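PDB 3L84: transketolase from Campylobacter jejuni, which belongs to the thiamine diphosphate-dependent transketolase family, its chain combining two domains of the thiamine diphosphate-binding type with a transketolase C-terminal domain. Local coordinates for residues Y600-F605 with F618-S623; D442-G447 with K612-R617; H48-P53 with S79-S84. One frame throughout, in Å; residues are numbered along the deposited sequence.

Interaction 1: Y600-F605 with F618-S623; sequences YGIESF and FGFSVS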
# COMPACT_ATOMS: atom_id res chain seq x y z
N TYR A 600 27.39 -4.81 0.94
CA TYR A 600 27.27 -5.51 2.19
C TYR A 600 25.98 -5.06 2.84
O TYR A 600 25.92 -4.04 3.49
CB TYR A 600 28.47 -5.17 3.08
CG TYR A 600 28.70 -6.07 4.27
CD1 TYR A 600 29.39 -7.25 4.14
CD2 TYR A 600 28.25 -5.72 5.53
CE1 TYR A 600 29.64 -8.06 5.21
CE2 TYR A 600 28.51 -6.53 6.60
CZ TYR A 600 29.21 -7.69 6.44
OH TYR A 600 29.50 -8.54 7.49
N GLY A 601 24.93 -5.86 2.60
CA GLY A 601 23.59 -5.52 3.01
C GLY A 601 22.91 -6.68 3.68
O GLY A 601 23.56 -7.56 4.27
N ILE A 602 21.58 -6.71 3.56
CA ILE A 602 20.76 -7.78 4.10
C ILE A 602 19.91 -8.32 2.95
O ILE A 602 19.19 -7.52 2.33
CB ILE A 602 19.88 -7.27 5.25
CG1 ILE A 602 20.68 -6.58 6.33
CG2 ILE A 602 19.00 -8.42 5.81
CD1 ILE A 602 19.79 -5.87 7.36
N GLU A 603 19.91 -9.60 2.76
CA GLU A 603 19.19 -10.23 1.62
C GLU A 603 17.94 -10.97 2.06
O GLU A 603 17.16 -11.41 1.20
CB GLU A 603 20.13 -11.13 0.85
CG GLU A 603 21.22 -10.37 0.16
CD GLU A 603 22.10 -11.29 -0.65
OE1 GLU A 603 21.88 -11.40 -1.88
OE2 GLU A 603 23.00 -11.93 -0.05
N SER A 604 17.75 -11.18 3.35
CA SER A 604 16.64 -11.91 3.91
C SER A 604 15.75 -10.96 4.69
O SER A 604 16.07 -9.80 4.86
CB SER A 604 17.17 -13.03 4.83
OG SER A 604 17.73 -12.49 6.00
N PHE A 605 14.66 -11.48 5.24
CA PHE A 605 13.94 -10.79 6.29
C PHE A 605 14.72 -10.82 7.60
O PHE A 605 15.72 -11.56 7.73
CB PHE A 605 12.52 -11.29 6.47
CG PHE A 605 11.64 -11.01 5.29
CD1 PHE A 605 11.25 -9.71 4.99
CD2 PHE A 605 11.16 -12.03 4.47
CE1 PHE A 605 10.41 -9.42 3.92
CE2 PHE A 605 10.35 -11.76 3.38
CZ PHE A 605 9.97 -10.44 3.11
N PHE A 618 23.29 -10.30 11.46
CA PHE A 618 23.29 -9.90 10.06
C PHE A 618 24.63 -9.34 9.59
O PHE A 618 24.75 -8.90 8.44
CB PHE A 618 22.08 -8.96 9.80
CG PHE A 618 20.80 -9.73 9.72
CD1 PHE A 618 20.52 -10.48 8.59
CD2 PHE A 618 19.94 -9.80 10.78
CE1 PHE A 618 19.38 -11.26 8.57
CE2 PHE A 618 18.78 -10.55 10.76
CZ PHE A 618 18.49 -11.26 9.66
N GLY A 619 25.65 -9.44 10.45
CA GLY A 619 27.00 -9.16 10.00
C GLY A 619 27.52 -7.78 10.21
O GLY A 619 28.60 -7.45 9.72
N PHE A 620 26.80 -6.95 10.94
CA PHE A 620 27.18 -5.53 11.11
C PHE A 620 28.07 -5.36 12.31
O PHE A 620 27.66 -4.92 13.37
CB PHE A 620 25.94 -4.63 11.11
CG PHE A 620 25.22 -4.67 9.79
CD1 PHE A 620 25.66 -3.86 8.74
CD2 PHE A 620 24.19 -5.55 9.55
CE1 PHE A 620 25.06 -3.94 7.50
CE2 PHE A 620 23.61 -5.63 8.31
CZ PHE A 620 24.05 -4.83 7.27
N SER A 621 29.31 -5.80 12.12
CA SER A 621 30.40 -5.62 13.10
C SER A 621 31.66 -5.27 12.35
O SER A 621 31.81 -5.63 11.18
CB SER A 621 30.65 -6.88 13.94
OG SER A 621 31.31 -7.86 13.16
N VAL A 622 32.58 -4.63 13.04
CA VAL A 622 33.85 -4.27 12.42
C VAL A 622 34.57 -5.54 11.93
O VAL A 622 35.10 -5.60 10.81
CB VAL A 622 34.73 -3.45 13.38
CG1 VAL A 622 36.19 -3.30 12.84
CG2 VAL A 622 34.08 -2.11 13.61
N SER A 623 34.67 -6.56 12.77
CA SER A 623 35.44 -7.74 12.40
C SER A 623 34.87 -8.39 11.14
O SER A 623 35.62 -8.78 10.25
CB SER A 623 35.48 -8.75 13.54
OG SER A 623 36.25 -8.25 14.63
O HOH W 1 23.10 -9.34 6.30
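Ile602 and Phe618 mark the closest approach of the two backbones, their CA atoms 6.8 Å apart, where the chain leaving strand 598-600 passes alongside the turn that links helices 611-617 and 622-629. Tyr600 makes the direct polar link: its OH donates to Gly619 O at 2.6 Å, tilted 25° from the carbonyl plane. With CG anti to the backbone N (chi1 -165°), the phenol reaches across to the turn, and its ring edge is directed at the face of Phe620 in a T-shaped pair, planes at 79°. Phe628 makes a second edge-to-face contact with the same tyrosine. Ile602 divides its branches between two phenylalanines: CG1 lies at the edge of the Phe620 ring, 3.7 Å from CE2, while CG2 packs 3.8 Å from Phe618 CD1. Farther along, Ser604 OG sits near the plane of the Phe618 ring, 3.3 Å from CE1, and donates its own proton to Phe605 O. One water bridges the backbones, giving a hydrogen bond of 2.7 Å to Gly601 O and another to Phe618 O. Ser621 then N-caps the last helix through a bond from Lys624 N to its OG. The whole turn rests on a Schellman motif closing helix 611-617, with Gly619 at positive phi as C-prime, here joined to the edge strand of the C-terminal domain's mixed sheet.

Interaction 2: D442-G447 with K612-R617; sequences DSIGVG and KDVFER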
# COMPACT_ATOMS: atom_id res chain seq x y z
N ASP A 442 13.94 2.52 11.12
CA ASP A 442 14.33 2.26 9.72
C ASP A 442 14.98 0.94 9.39
O ASP A 442 15.24 0.72 8.21
CB ASP A 442 15.28 3.37 9.23
CG ASP A 442 16.67 3.30 9.83
OD1 ASP A 442 16.79 2.98 11.02
OD2 ASP A 442 17.62 3.69 9.11
N SER A 443 15.22 0.07 10.35
CA SER A 443 16.02 -1.11 10.05
C SER A 443 15.78 -2.21 11.06
O SER A 443 14.98 -2.10 11.98
CB SER A 443 17.51 -0.76 10.01
OG SER A 443 18.00 -0.64 11.34
N ILE A 444 16.55 -3.29 10.91
CA ILE A 444 16.63 -4.38 11.91
C ILE A 444 17.00 -3.86 13.29
O ILE A 444 16.78 -4.59 14.26
CB ILE A 444 17.66 -5.46 11.49
CG1 ILE A 444 19.01 -4.87 11.04
CG2 ILE A 444 17.07 -6.32 10.37
CD1 ILE A 444 20.19 -5.90 11.05
N GLY A 445 17.50 -2.64 13.42
CA GLY A 445 17.73 -2.02 14.72
C GLY A 445 16.47 -1.86 15.55
O GLY A 445 16.54 -1.65 16.78
N VAL A 446 15.31 -1.98 14.93
CA VAL A 446 14.04 -2.12 15.65
C VAL A 446 14.09 -3.20 16.74
O VAL A 446 13.54 -3.04 17.83
CB VAL A 446 12.92 -2.39 14.62
CG1 VAL A 446 11.67 -3.00 15.27
CG2 VAL A 446 12.56 -1.09 13.92
N GLY A 447 14.74 -4.32 16.45
CA GLY A 447 14.96 -5.36 17.44
C GLY A 447 13.78 -6.28 17.64
O GLY A 447 13.37 -7.00 16.75
N LYS A 612 21.23 -5.30 19.38
CA LYS A 612 22.66 -5.63 19.24
C LYS A 612 22.83 -7.07 18.74
O LYS A 612 23.74 -7.34 17.94
CB LYS A 612 23.44 -5.36 20.52
CG LYS A 612 23.64 -3.88 20.83
CD LYS A 612 24.34 -3.72 22.18
CE LYS A 612 24.49 -2.26 22.63
NZ LYS A 612 25.17 -2.17 23.98
N ASP A 613 21.97 -7.98 19.18
CA ASP A 613 22.02 -9.38 18.74
C ASP A 613 21.65 -9.52 17.25
O ASP A 613 22.29 -10.25 16.50
CB ASP A 613 21.07 -10.25 19.54
CG ASP A 613 21.44 -10.40 21.02
OD1 ASP A 613 22.58 -10.00 21.40
OD2 ASP A 613 20.57 -10.95 21.77
N VAL A 614 20.66 -8.73 16.82
CA VAL A 614 20.19 -8.78 15.45
C VAL A 614 21.26 -8.17 14.52
O VAL A 614 21.56 -8.73 13.48
CB VAL A 614 18.79 -8.13 15.30
CG1 VAL A 614 18.33 -8.15 13.85
CG2 VAL A 614 17.81 -8.87 16.17
N PHE A 615 21.85 -7.04 14.89
CA PHE A 615 22.89 -6.49 14.04
C PHE A 615 24.06 -7.45 13.89
O PHE A 615 24.58 -7.59 12.80
CB PHE A 615 23.37 -5.12 14.56
CG PHE A 615 22.54 -3.93 14.09
CD1 PHE A 615 22.44 -3.62 12.76
CD2 PHE A 615 21.92 -3.12 15.01
CE1 PHE A 615 21.69 -2.50 12.35
CE2 PHE A 615 21.17 -2.01 14.58
CZ PHE A 615 21.08 -1.71 13.28
N GLU A 616 24.43 -8.14 14.96
CA GLU A 616 25.56 -9.09 14.90
C GLU A 616 25.18 -10.25 13.99
O GLU A 616 25.97 -10.68 13.13
CB GLU A 616 25.93 -9.59 16.31
CG GLU A 616 27.11 -10.52 16.34
CD GLU A 616 28.41 -9.88 15.91
OE1 GLU A 616 28.64 -8.67 16.16
OE2 GLU A 616 29.26 -10.63 15.37
N ARG A 617 23.96 -10.77 14.14
CA ARG A 617 23.47 -11.86 13.32
C ARG A 617 23.59 -11.54 11.82
O ARG A 617 23.93 -12.42 11.03
CB ARG A 617 22.00 -12.11 13.73
CG ARG A 617 21.17 -12.88 12.73
CD ARG A 617 21.54 -14.34 12.64
NE ARG A 617 20.41 -14.96 11.94
CZ ARG A 617 20.19 -14.89 10.63
NH1 ARG A 617 21.07 -14.36 9.81
NH2 ARG A 617 19.05 -15.37 10.16
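Phe615 and Ile444 meet first, the isoleucine's CD1 lying 3.6 Å from CD1 of the ring. CG1 of Ile444 follows along the same side of the phenyl group, 3.8 Å from CE1. The backbone of the next residue fits against the ring as well: Gly445 CA comes to 3.4 Å from Phe615 CE2, an approach with little slack. Ser443 OG touches the far end of the ring at CZ. Beside this group, Val614 directs CG1 at Ile444 CB, 3.6 Å away; that methyl stands anti to the valine's backbone N (chi1 178°), on the side turned to the loop. The side chains meet mainly by apolar packing. It joins two domains: helix 611-617 of the C-terminal domain lies against the short 3-10 turn that begins at Ile444, which follows strand 436-440 of the parallel sheet in the pyrimidine-binding domain. An ST turn shapes the start of that turn, Gly445 N donating to Ser443 OG at 2.9 Å with an N-H...O angle of 161°, and Val446 N bonds back to Ser443 O. Just before Ser443, Asp442 OD2 forms a salt bridge with Arg472. On the helix side, Val614 also packs on Leu94 of the second subunit, while Arg617 NE is hydrogen-bonded to His95 of that subunit and NH2 forms a salt bridge with Glu607.

Interaction 3: H48-P53 with S79-S84; sequences HNPKNP and SGYDLS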
# COMPACT_ATOMS: atom_id res chain seq x y z
N HIS A 48 -16.06 29.84 -8.16
CA HIS A 48 -14.71 29.70 -8.71
C HIS A 48 -14.44 30.81 -9.71
O HIS A 48 -15.36 31.38 -10.29
CB HIS A 48 -14.54 28.31 -9.35
CG HIS A 48 -15.36 28.02 -10.58
ND1 HIS A 48 -16.75 28.08 -10.65
CD2 HIS A 48 -14.95 27.56 -11.77
CE1 HIS A 48 -17.13 27.71 -11.87
NE2 HIS A 48 -16.05 27.37 -12.56
N ASN A 49 -13.16 31.12 -9.88
CA ASN A 49 -12.72 32.10 -10.86
C ASN A 49 -11.87 31.42 -11.94
O ASN A 49 -10.71 31.13 -11.71
CB ASN A 49 -11.93 33.24 -10.22
CG ASN A 49 -11.62 34.32 -11.22
OD1 ASN A 49 -11.93 34.15 -12.43
ND2 ASN A 49 -11.10 35.44 -10.75
N PRO A 50 -12.47 31.12 -13.11
CA PRO A 50 -11.72 30.47 -14.19
C PRO A 50 -10.43 31.22 -14.57
O PRO A 50 -9.51 30.60 -15.08
CB PRO A 50 -12.74 30.45 -15.33
CG PRO A 50 -14.06 30.47 -14.68
CD PRO A 50 -13.86 31.41 -13.49
N LYS A 51 -10.37 32.54 -14.38
CA LYS A 51 -9.18 33.30 -14.75
C LYS A 51 -8.19 33.40 -13.58
O LYS A 51 -7.08 33.94 -13.75
CB LYS A 51 -9.57 34.70 -15.23
CG LYS A 51 -10.53 34.69 -16.41
CD LYS A 51 -9.99 33.95 -17.62
CE LYS A 51 -10.86 34.21 -18.86
NZ LYS A 51 -10.61 33.24 -20.00
N ASN A 52 -8.55 32.88 -12.41
CA ASN A 52 -7.60 32.75 -11.28
C ASN A 52 -7.89 31.46 -10.51
O ASN A 52 -8.53 31.46 -9.46
CB ASN A 52 -7.59 33.93 -10.31
CG ASN A 52 -6.58 33.73 -9.21
OD1 ASN A 52 -5.70 32.85 -9.33
ND2 ASN A 52 -6.69 34.48 -8.13
N PRO A 53 -7.35 30.36 -11.01
CA PRO A 53 -7.53 29.06 -10.37
C PRO A 53 -6.83 28.93 -9.01
O PRO A 53 -6.97 27.89 -8.38
CB PRO A 53 -6.91 28.08 -11.39
CG PRO A 53 -6.98 28.82 -12.66
CD PRO A 53 -6.71 30.23 -12.33
N SER A 79 -16.19 26.67 -19.17
CA SER A 79 -16.24 27.68 -18.11
C SER A 79 -15.25 28.79 -18.25
O SER A 79 -15.32 29.77 -17.46
CB SER A 79 -16.04 27.02 -16.74
OG SER A 79 -17.07 26.11 -16.48
N GLY A 80 -14.31 28.71 -19.20
CA GLY A 80 -13.38 29.80 -19.44
C GLY A 80 -12.00 29.64 -18.86
O GLY A 80 -11.24 30.62 -18.84
N TYR A 81 -11.63 28.44 -18.43
CA TYR A 81 -10.27 28.18 -17.99
C TYR A 81 -9.36 28.17 -19.20
O TYR A 81 -9.80 28.15 -20.36
CB TYR A 81 -10.20 26.86 -17.26
CG TYR A 81 -10.80 26.86 -15.88
CD1 TYR A 81 -12.15 26.79 -15.69
CD2 TYR A 81 -9.99 26.92 -14.74
CE1 TYR A 81 -12.70 26.76 -14.40
CE2 TYR A 81 -10.53 26.92 -13.47
CZ TYR A 81 -11.86 26.88 -13.30
OH TYR A 81 -12.43 26.84 -12.03
N ASP A 82 -8.05 28.14 -18.95
CA ASP A 82 -7.05 28.18 -20.01
C ASP A 82 -6.86 26.78 -20.57
O ASP A 82 -5.83 26.12 -20.37
CB ASP A 82 -5.74 28.73 -19.44
CG ASP A 82 -4.69 28.95 -20.49
OD1 ASP A 82 -5.03 29.08 -21.69
OD2 ASP A 82 -3.52 28.97 -20.08
N LEU A 83 -7.87 26.29 -21.25
CA LEU A 83 -7.88 24.97 -21.90
C LEU A 83 -8.73 25.19 -23.13
O LEU A 83 -9.89 25.62 -22.98
CB LEU A 83 -8.50 23.94 -20.97
CG LEU A 83 -8.31 22.49 -21.29
CD1 LEU A 83 -6.82 22.07 -21.32
CD2 LEU A 83 -9.07 21.54 -20.34
N SER A 84 -8.14 25.00 -24.31
CA SER A 84 -8.78 25.35 -25.57
C SER A 84 -9.52 24.19 -26.21
O SER A 84 -9.38 23.02 -25.82
CB SER A 84 -7.73 25.86 -26.55
OG SER A 84 -6.90 24.80 -26.97
O HOH W 2 -7.42 29.05 -16.23
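Pro50 lies squarely over the ring of Tyr81, its CA 3.7 Å from the ring centroid and only 8° off the normal, a CH-pi contact. It brings together two loops of the thiamine diphosphate-binding domain: a type I beta turn from Asn49 to Asn52, on the way to strand 60-63, and the chain leaving helix 69-79 through a Schellman motif at Gly80. The beta turn is itself braced by an Asx turn, Lys51 N giving its hydrogen to Asn49 OD1 from well above the carbonyl plane, while Asn49 ND2 and Asn52 ND2 both bond to Glu301. The proline-tyrosine centre is the tight part. Pro50 CB stands 3.7 Å from Tyr81 CD1, and its CG presses to 3.1 Å from Ser79 O, a carbonyl oxygen that the contact buries without any hydrogen-bonding partner in the model. His48 lies beside the tyrosine, rim to rim, the two planes only 19° apart; its NE2 is also 4.2 Å from Ser79 CB. Ser79 OG itself is bonded back into its helix, to Phe75 O. Pro53 adds a slighter touch, CG to Tyr81 CE2 at 4.1 Å.

Towards solvent the contact loosens into polar bridges. Lys51 is exposed, and its CB points away from the other loop, but a bend at chi2 turns the side chain back toward Gly80. One water spans the backbones beside the tyrosine, donating to Pro50 O at 2.8 Å and accepting from Asp82 N. On the other loop, a glycerol molecule, probably from the crystallisation liquor, lies close to Gly80. The direct polar bond between the loops is made by Lys51 NZ, which donates to Gly80 O at 2.9 Å, in the carbonyl plane and with a C=O...N angle of 146°.

Interaction 3 comes first along the chain, complete within the thiamine diphosphate-binding domain; the other two lie on the opposite side of the chain's centre, their centres about 57 Å (interaction 1) and 55 Å (interaction 2) from that of interaction 3. Interactions 1 and 2 are neighbours, centres 9 Å apart, and their segments alternate in sequence. Interaction 2 uses helix 611-617 and interaction 1 the turn leading into helix 622-629, the next in the chain. They touch: Phe620 N probably bonds to Phe615 O, and Ile602 CD1 packs on Ile444 CD1. Together they pack the edge of the C-terminal sheet and its last helices against the pyrimidine-binding domain, and both meet the second subunit. Interaction 3 touches no other chain.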